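Local coordinates for protein probable N-acetyl-gamma-glutamyl-phosphate reductase, chloroplastic (Arabidopsis thaliana, PDB 1XYG) that probably catalyses the NADPH-dependent reduction of N-acetyl-glutamyl phosphate to the corresponding semialdehyde in chloroplast arginine biosynthesis, at residues A[293-298]-A[322-327]; A[285-290]-A[305-310]. All blocks are in the same frame, centred on the assembly; numbering follows the deposited sequence.

Both contacts involve the mixed sheet of the dimerisation domain, and their centres lie about 8 Å apart. Contact 2 pairs the edge strand 286-288 with strand 306-312; contact 1 lays the loop that follows the edge strand over strand 318-325, the next strand inward. Strands 306-312 and 318-325 are themselves neighbours, joined among other bonds by V324 N to H307 O at 2.9 Å, and a hydrogen bond from S309 OG to V293 O (2.7 Å) ties the loop back. The side chains of V324 in contact 1 and C306 in contact 2 are each about 11 Å from that of C163, the active-site cysteine by similarity.

Contact 1 (A[293-298]-A[322-327]); sequences VVPRTH and ISVIDN
P295 lies against I322 where the loop 293-298 passes over strand 318-325 of the mixed sheet in the dimerisation domain. No hydrogen bond joins the two segments; the contact is made mainly by aliphatic groups. The proline ring presents its CG to the branch methyl of the isoleucine, and P295 CG to I322 CG2, at 3.4 Å, is tighter than a usual van der Waals contact. I322 CG2 stands anti to the backbone N (chi1 of the CG1 branch -62°), beside the carbonyl carbon, which brings this methyl to the ring, while CG1 carries the other end of the side chain toward V294. There V294 CG1 and I322 CD1 approach more loosely, to 4.4 Å.

Two residues along the strand, V324 divides its methyls between different partners. CG2 faces the loop, 4.2 Å from P295 CB and near the carbonyl oxygen of R296. The side chains of T297 and V324 run roughly perpendicular to each other. T297 turns its polar end to another chain, with OG1 hydrogen-bonded to I214 N of the second subunit, and keeps its methyl for the strand: T297 CG2 rests 4.0 Å from V324 CG1.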
ATOM      1  N   VAL A 293     -15.051  -0.668  22.374  1.00 40.62           N
ATOM      2  CA  VAL A 293     -14.471   0.164  21.326  1.00 36.42           C
ATOM      3  C   VAL A 293     -13.140  -0.404  20.841  1.00 33.43           C
ATOM      4  O   VAL A 293     -12.226  -0.654  21.623  1.00 31.57           O
ATOM      5  CB  VAL A 293     -14.278   1.607  21.824  1.00 35.33           C
ATOM      6  CG1 VAL A 293     -13.684   2.477  20.724  1.00 35.14           C
ATOM      7  CG2 VAL A 293     -15.611   2.153  22.267  1.00 36.55           C
ATOM      8  N   VAL A 294     -13.045  -0.606  19.536  1.00 31.22           N
ATOM      9  CA  VAL A 294     -11.843  -1.162  18.948  1.00 30.82           C
ATOM     10  C   VAL A 294     -10.830  -0.100  18.521  1.00 29.97           C
ATOM     11  O   VAL A 294     -11.123   0.762  17.694  1.00 28.08           O
ATOM     12  CB  VAL A 294     -12.194  -2.040  17.716  1.00 31.23           C
ATOM     13  CG1 VAL A 294     -10.928  -2.640  17.112  1.00 28.51           C
ATOM     14  CG2 VAL A 294     -13.164  -3.138  18.124  1.00 29.56           C
ATOM     15  N   PRO A 295      -9.624  -0.140  19.099  1.00 29.06           N
ATOM     16  CA  PRO A 295      -8.612   0.850  18.713  1.00 29.76           C
ATOM     17  C   PRO A 295      -8.048   0.519  17.320  1.00 29.44           C
ATOM     18  O   PRO A 295      -8.170  -0.605  16.846  1.00 28.84           O
ATOM     19  CB  PRO A 295      -7.570   0.734  19.827  1.00 30.13           C
ATOM     20  CG  PRO A 295      -7.694  -0.675  20.270  1.00 31.25           C
ATOM     21  CD  PRO A 295      -9.176  -0.938  20.252  1.00 30.38           C
ATOM     22  N   ARG A 296      -7.466   1.510  16.656  1.00 28.69           N
ATOM     23  CA  ARG A 296      -6.887   1.320  15.328  1.00 28.44           C
ATOM     24  C   ARG A 296      -5.496   1.938  15.318  1.00 27.89           C
ATOM     25  O   ARG A 296      -5.313   3.047  15.837  1.00 26.72           O
ATOM     26  CB  ARG A 296      -7.738   2.012  14.256  1.00 28.75           C
ATOM     27  CG  ARG A 296      -9.137   1.454  14.084  1.00 31.99           C
ATOM     28  CD  ARG A 296      -9.574   1.529  12.624  1.00 32.01           C
ATOM     29  NE  ARG A 296      -9.264   2.825  12.028  1.00 31.56           N
ATOM     30  CZ  ARG A 296      -9.256   3.075  10.720  1.00 33.35           C
ATOM     31  NH1 ARG A 296      -8.962   4.289  10.284  1.00 31.68           N
ATOM     32  NH2 ARG A 296      -9.528   2.116   9.845  1.00 31.23           N
ATOM     33  N   THR A 297      -4.518   1.241  14.740  1.00 24.87           N
ATOM     34  CA  THR A 297      -3.169   1.795  14.686  1.00 24.22           C
ATOM     35  C   THR A 297      -3.207   3.094  13.877  1.00 24.51           C
ATOM     36  O   THR A 297      -2.397   3.995  14.102  1.00 25.83           O
ATOM     37  CB  THR A 297      -2.142   0.810  14.048  1.00 22.12           C
ATOM     38  OG1 THR A 297      -2.472   0.578  12.674  1.00 22.83           O
ATOM     39  CG2 THR A 297      -2.144  -0.526  14.796  1.00 20.24           C
ATOM     40  N   HIS A 298      -4.154   3.197  12.947  1.00 24.72           N
ATOM     41  CA  HIS A 298      -4.286   4.406  12.136  1.00 24.53           C
ATOM     42  C   HIS A 298      -4.476   5.634  13.034  1.00 25.38           C
ATOM     43  O   HIS A 298      -4.012   6.725  12.710  1.00 27.13           O
ATOM     44  CB  HIS A 298      -5.507   4.336  11.204  1.00 23.27           C
ATOM     45  CG  HIS A 298      -5.682   3.026  10.501  1.00 22.97           C
ATOM     46  ND1 HIS A 298      -6.006   1.862  11.167  1.00 22.81           N
ATOM     47  CD2 HIS A 298      -5.649   2.710   9.184  1.00 21.69           C
ATOM     48  CE1 HIS A 298      -6.173   0.889  10.290  1.00 21.13           C
ATOM     49  NE2 HIS A 298      -5.962   1.377   9.079  1.00 22.09           N
ATOM     50  N   ILE A 322      -6.417  -5.147  23.518  1.00 25.69           N
ATOM     51  CA  ILE A 322      -5.799  -4.628  22.309  1.00 25.59           C
ATOM     52  C   ILE A 322      -5.054  -3.365  22.709  1.00 26.16           C
ATOM     53  O   ILE A 322      -5.613  -2.494  23.376  1.00 25.96           O
ATOM     54  CB  ILE A 322      -6.855  -4.291  21.238  1.00 24.72           C
ATOM     55  CG1 ILE A 322      -7.603  -5.568  20.842  1.00 24.40           C
ATOM     56  CG2 ILE A 322      -6.191  -3.680  20.016  1.00 24.23           C
ATOM     57  CD1 ILE A 322      -8.694  -5.368  19.807  1.00 24.51           C
ATOM     58  N   SER A 323      -3.787  -3.281  22.315  1.00 25.75           N
ATOM     59  CA  SER A 323      -2.946  -2.129  22.640  1.00 24.84           C
ATOM     60  C   SER A 323      -2.187  -1.685  21.383  1.00 25.12           C
ATOM     61  O   SER A 323      -1.484  -2.488  20.763  1.00 25.04           O
ATOM     62  CB  SER A 323      -1.966  -2.525  23.750  1.00 24.92           C
ATOM     63  OG  SER A 323      -1.127  -1.453  24.110  1.00 26.42           O
ATOM     64  N   VAL A 324      -2.331  -0.417  21.003  1.00 22.74           N
ATOM     65  CA  VAL A 324      -1.661   0.080  19.805  1.00 22.20           C
ATOM     66  C   VAL A 324      -0.837   1.350  20.015  1.00 23.15           C
ATOM     67  O   VAL A 324      -1.129   2.165  20.898  1.00 22.11           O
ATOM     68  CB  VAL A 324      -2.687   0.351  18.672  1.00 21.63           C
ATOM     69  CG1 VAL A 324      -3.583  -0.892  18.470  1.00 17.88           C
ATOM     70  CG2 VAL A 324      -3.545   1.580  19.026  1.00 17.57           C
ATOM     71  N   ILE A 325       0.187   1.501  19.181  1.00 23.47           N
ATOM     72  CA  ILE A 325       1.077   2.659  19.203  1.00 22.29           C
ATOM     73  C   ILE A 325       1.715   2.807  17.828  1.00 22.67           C
ATOM     74  O   ILE A 325       1.522   1.973  16.943  1.00 23.33           O
ATOM     75  CB  ILE A 325       2.255   2.480  20.208  1.00 22.03           C
ATOM     76  CG1 ILE A 325       3.090   1.254  19.827  1.00 21.74           C
ATOM     77  CG2 ILE A 325       1.739   2.337  21.632  1.00 20.31           C
ATOM     78  CD1 ILE A 325       4.364   1.110  20.653  1.00 20.67           C
ATOM     79  N   ASP A 326       2.456   3.893  17.646  1.00 22.59           N
ATOM     80  CA  ASP A 326       3.211   4.103  16.419  1.00 22.28           C
ATOM     81  C   ASP A 326       4.545   3.503  16.891  1.00 22.64           C
ATOM     82  O   ASP A 326       5.155   4.018  17.832  1.00 23.09           O
ATOM     83  CB  ASP A 326       3.370   5.600  16.127  1.00 24.40           C
ATOM     84  CG  ASP A 326       4.332   5.876  14.971  1.00 26.04           C
ATOM     85  OD1 ASP A 326       5.340   5.147  14.851  1.00 26.07           O
ATOM     86  OD2 ASP A 326       4.091   6.824  14.195  1.00 24.41           O
ATOM     87  N   ASN A 327       4.976   2.407  16.274  1.00 21.95           N
ATOM     88  CA  ASN A 327       6.207   1.734  16.694  1.00 23.57           C
ATOM     89  C   ASN A 327       7.452   2.618  16.735  1.00 22.92           C
ATOM     90  O   ASN A 327       8.359   2.371  17.527  1.00 22.74           O
ATOM     91  CB  ASN A 327       6.485   0.512  15.807  1.00 22.53           C
ATOM     92  CG  ASN A 327       6.754   0.890  14.378  1.00 24.86           C
ATOM     93  OD1 ASN A 327       5.854   1.352  13.669  1.00 23.90           O
ATOM     94  ND2 ASN A 327       8.004   0.711  13.937  1.00 24.21           N
TER

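Contact 2 (A[285-290]-A[305-310]); sequences FVKVLD and YCHMSV
A parallel pair of strands forms one edge of the mixed sheet within this chain: edge strand 286-288 runs beside 306-310, their axes 4.8 Å apart. Four backbone hydrogen bonds join the segments. C306 N donates to F285 O and M308 N to K287 O, while K287 N reaches C306 O at 2.8 Å and L289 N reaches M308 O at 2.9 Å.

At the start of the pair, F285 CD1 lies over one face of the Y305 ring, 3.8 Å from Y305 CE1, with the ring planes at 47°. Replacing Y305 with an alanine would probably leave F285 CD1 without its aromatic neighbour and deprive E284 and Q355 of the hydroxyl to which both are hydrogen-bonded.

On the face that carries K287 and H307, K287 CG is anti to the carbonyl carbon (chi1 -53°), which lays it beside the imidazole; K287 CB comes to 3.6 Å from H307 CD2. L289 CD2 lies over one face of the same ring, 4.3 Å from H307 CG. The other face of the sheet bears V286, V288, C306 and M308. The methionine chain turns at chi3 (69°), and its CE ends 3.7 Å from V286 CG1. Where the strands part, a water donates to L289 O and S309 OG and accepts from V310 N; S309 OG is also hydrogen-bonded to V293 O.

Helix 269-280 packs on V286, V288 and M308, and helix 163-177 on C306 and M308; R65 of the third subunit lies against K287 and H307, while strand 318-325 flanks 306-310 as its antiparallel neighbour.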
ATOM      1  N   PHE A 285      -0.377  10.294  27.377  1.00 30.03           N
ATOM      2  CA  PHE A 285      -0.106   9.347  26.303  1.00 29.67           C
ATOM      3  C   PHE A 285      -0.736   7.966  26.295  1.00 30.26           C
ATOM      4  O   PHE A 285      -0.598   7.235  25.317  1.00 31.91           O
ATOM      5  CB  PHE A 285       1.398   9.232  26.152  1.00 27.29           C
ATOM      6  CG  PHE A 285       2.053  10.549  25.882  1.00 26.08           C
ATOM      7  CD1 PHE A 285       1.756  11.250  24.711  1.00 24.80           C
ATOM      8  CD2 PHE A 285       2.917  11.119  26.813  1.00 23.76           C
ATOM      9  CE1 PHE A 285       2.311  12.505  24.469  1.00 24.13           C
ATOM     10  CE2 PHE A 285       3.479  12.374  26.583  1.00 23.54           C
ATOM     11  CZ  PHE A 285       3.176  13.067  25.412  1.00 24.20           C
ATOM     12  N   VAL A 286      -1.428   7.598  27.361  1.00 30.58           N
ATOM     13  CA  VAL A 286      -2.069   6.297  27.403  1.00 29.45           C
ATOM     14  C   VAL A 286      -3.572   6.502  27.554  1.00 29.84           C
ATOM     15  O   VAL A 286      -4.048   6.960  28.585  1.00 30.36           O
ATOM     16  CB  VAL A 286      -1.523   5.454  28.576  1.00 29.19           C
ATOM     17  CG1 VAL A 286      -2.103   4.039  28.527  1.00 27.26           C
ATOM     18  CG2 VAL A 286      -0.001   5.428  28.523  1.00 27.22           C
ATOM     19  N   LYS A 287      -4.316   6.165  26.508  1.00 31.08           N
ATOM     20  CA  LYS A 287      -5.761   6.320  26.516  1.00 31.16           C
ATOM     21  C   LYS A 287      -6.472   4.975  26.600  1.00 31.96           C
ATOM     22  O   LYS A 287      -6.197   4.061  25.818  1.00 32.17           O
ATOM     23  CB  LYS A 287      -6.229   7.042  25.244  1.00 31.51           C
ATOM     24  CG  LYS A 287      -5.531   8.371  24.943  1.00 31.85           C
ATOM     25  CD  LYS A 287      -5.650   9.352  26.109  1.00 32.59           C
ATOM     26  CE  LYS A 287      -5.098  10.725  25.747  1.00 32.14           C
ATOM     27  NZ  LYS A 287      -4.952  11.585  26.957  1.00 33.16           N
ATOM     28  N   VAL A 288      -7.381   4.855  27.557  1.00 31.45           N
ATOM     29  CA  VAL A 288      -8.170   3.639  27.711  1.00 31.80           C
ATOM     30  C   VAL A 288      -9.532   3.946  27.074  1.00 32.46           C
ATOM     31  O   VAL A 288     -10.257   4.825  27.538  1.00 31.45           O
ATOM     32  CB  VAL A 288      -8.359   3.283  29.195  1.00 31.08           C
ATOM     33  CG1 VAL A 288      -9.282   2.079  29.322  1.00 29.68           C
ATOM     34  CG2 VAL A 288      -7.012   2.989  29.826  1.00 29.84           C
ATOM     35  N   LEU A 289      -9.870   3.244  25.999  1.00 33.12           N
ATOM     36  CA  LEU A 289     -11.134   3.493  25.312  1.00 35.01           C
ATOM     37  C   LEU A 289     -12.298   2.839  26.047  1.00 36.91           C
ATOM     38  O   LEU A 289     -12.092   1.985  26.914  1.00 36.43           O
ATOM     39  CB  LEU A 289     -11.060   2.974  23.868  1.00 34.87           C
ATOM     40  CG  LEU A 289      -9.797   3.323  23.063  1.00 33.13           C
ATOM     41  CD1 LEU A 289      -9.934   2.796  21.649  1.00 29.14           C
ATOM     42  CD2 LEU A 289      -9.573   4.828  23.056  1.00 30.33           C
ATOM     43  N   ASP A 290     -13.522   3.247  25.717  1.00 40.96           N
ATOM     44  CA  ASP A 290     -14.696   2.673  26.370  1.00 44.67           C
ATOM     45  C   ASP A 290     -14.839   1.210  25.966  1.00 47.26           C
ATOM     46  O   ASP A 290     -14.505   0.830  24.839  1.00 46.51           O
ATOM     47  CB  ASP A 290     -15.978   3.430  25.994  1.00 46.80           C
ATOM     48  CG  ASP A 290     -15.989   4.870  26.493  1.00 48.69           C
ATOM     49  OD1 ASP A 290     -15.257   5.188  27.454  1.00 46.41           O
ATOM     50  OD2 ASP A 290     -16.748   5.684  25.926  1.00 49.93           O
ATOM     51  N   TYR A 305       1.023   8.573  21.251  1.00 23.75           N
ATOM     52  CA  TYR A 305      -0.081   7.971  21.988  1.00 25.02           C
ATOM     53  C   TYR A 305      -0.235   6.465  21.876  1.00 25.97           C
ATOM     54  O   TYR A 305       0.158   5.843  20.888  1.00 27.26           O
ATOM     55  CB  TYR A 305      -1.404   8.616  21.572  1.00 25.59           C
ATOM     56  CG  TYR A 305      -1.480  10.079  21.906  1.00 25.08           C
ATOM     57  CD1 TYR A 305      -1.727  10.504  23.211  1.00 26.08           C
ATOM     58  CD2 TYR A 305      -1.276  11.037  20.922  1.00 24.91           C
ATOM     59  CE1 TYR A 305      -1.766  11.859  23.527  1.00 27.42           C
ATOM     60  CE2 TYR A 305      -1.312  12.385  21.219  1.00 27.32           C
ATOM     61  CZ  TYR A 305      -1.554  12.795  22.521  1.00 28.54           C
ATOM     62  OH  TYR A 305      -1.564  14.141  22.803  1.00 28.86           O
ATOM     63  N   CYS A 306      -0.835   5.901  22.914  1.00 25.68           N
ATOM     64  CA  CYS A 306      -1.118   4.480  22.994  1.00 27.21           C
ATOM     65  C   CYS A 306      -2.591   4.357  23.357  1.00 26.84           C
ATOM     66  O   CYS A 306      -3.041   4.938  24.341  1.00 27.58           O
ATOM     67  CB  CYS A 306      -0.265   3.815  24.083  1.00 24.99           C
ATOM     68  SG  CYS A 306      -0.797   2.143  24.542  1.00 27.73           S
ATOM     69  N   HIS A 307      -3.346   3.630  22.547  1.00 26.01           N
ATOM     70  CA  HIS A 307      -4.757   3.421  22.825  1.00 26.28           C
ATOM     71  C   HIS A 307      -4.911   1.945  23.150  1.00 26.80           C
ATOM     72  O   HIS A 307      -4.336   1.096  22.466  1.00 26.42           O
ATOM     73  CB  HIS A 307      -5.631   3.755  21.607  1.00 25.36           C
ATOM     74  CG  HIS A 307      -5.679   5.213  21.259  1.00 27.13           C
ATOM     75  ND1 HIS A 307      -6.336   5.687  20.144  1.00 26.32           N
ATOM     76  CD2 HIS A 307      -5.143   6.299  21.869  1.00 25.87           C
ATOM     77  CE1 HIS A 307      -6.202   7.000  20.081  1.00 26.05           C
ATOM     78  NE2 HIS A 307      -5.484   7.396  21.115  1.00 25.23           N
ATOM     79  N   MET A 308      -5.679   1.644  24.189  1.00 28.23           N
ATOM     80  CA  MET A 308      -5.924   0.264  24.569  1.00 29.86           C
ATOM     81  C   MET A 308      -7.398   0.082  24.919  1.00 30.01           C
ATOM     82  O   MET A 308      -8.085   1.035  25.304  1.00 30.20           O
ATOM     83  CB  MET A 308      -5.035  -0.143  25.752  1.00 28.78           C
ATOM     84  CG  MET A 308      -5.234   0.672  27.010  1.00 29.50           C
ATOM     85  SD  MET A 308      -4.236   0.027  28.380  1.00 32.24           S
ATOM     86  CE  MET A 308      -2.571   0.454  27.806  1.00 27.99           C
ATOM     87  N   SER A 309      -7.876  -1.145  24.763  1.00 29.68           N
ATOM     88  CA  SER A 309      -9.261  -1.479  25.051  1.00 31.42           C
ATOM     89  C   SER A 309      -9.351  -2.929  25.528  1.00 31.11           C
ATOM     90  O   SER A 309      -8.503  -3.756  25.180  1.00 29.02           O
ATOM     91  CB  SER A 309     -10.111  -1.279  23.793  1.00 32.47           C
ATOM     92  OG  SER A 309     -11.483  -1.502  24.062  1.00 36.67           O
ATOM     93  N   VAL A 310     -10.371  -3.227  26.330  1.00 32.11           N
ATOM     94  CA  VAL A 310     -10.575  -4.574  26.865  1.00 32.37           C
ATOM     95  C   VAL A 310     -11.885  -5.168  26.344  1.00 33.12           C
ATOM     96  O   VAL A 310     -12.900  -4.475  26.250  1.00 33.42           O
ATOM     97  CB  VAL A 310     -10.652  -4.571  28.408  1.00 32.37           C
ATOM     98  CG1 VAL A 310     -10.753  -5.997  28.917  1.00 34.70           C
ATOM     99  CG2 VAL A 310      -9.452  -3.889  28.997  1.00 34.77           C
TER
HETATM  100  O   HOH W   1     -12.242  -1.161  26.674  1.00 35.11           O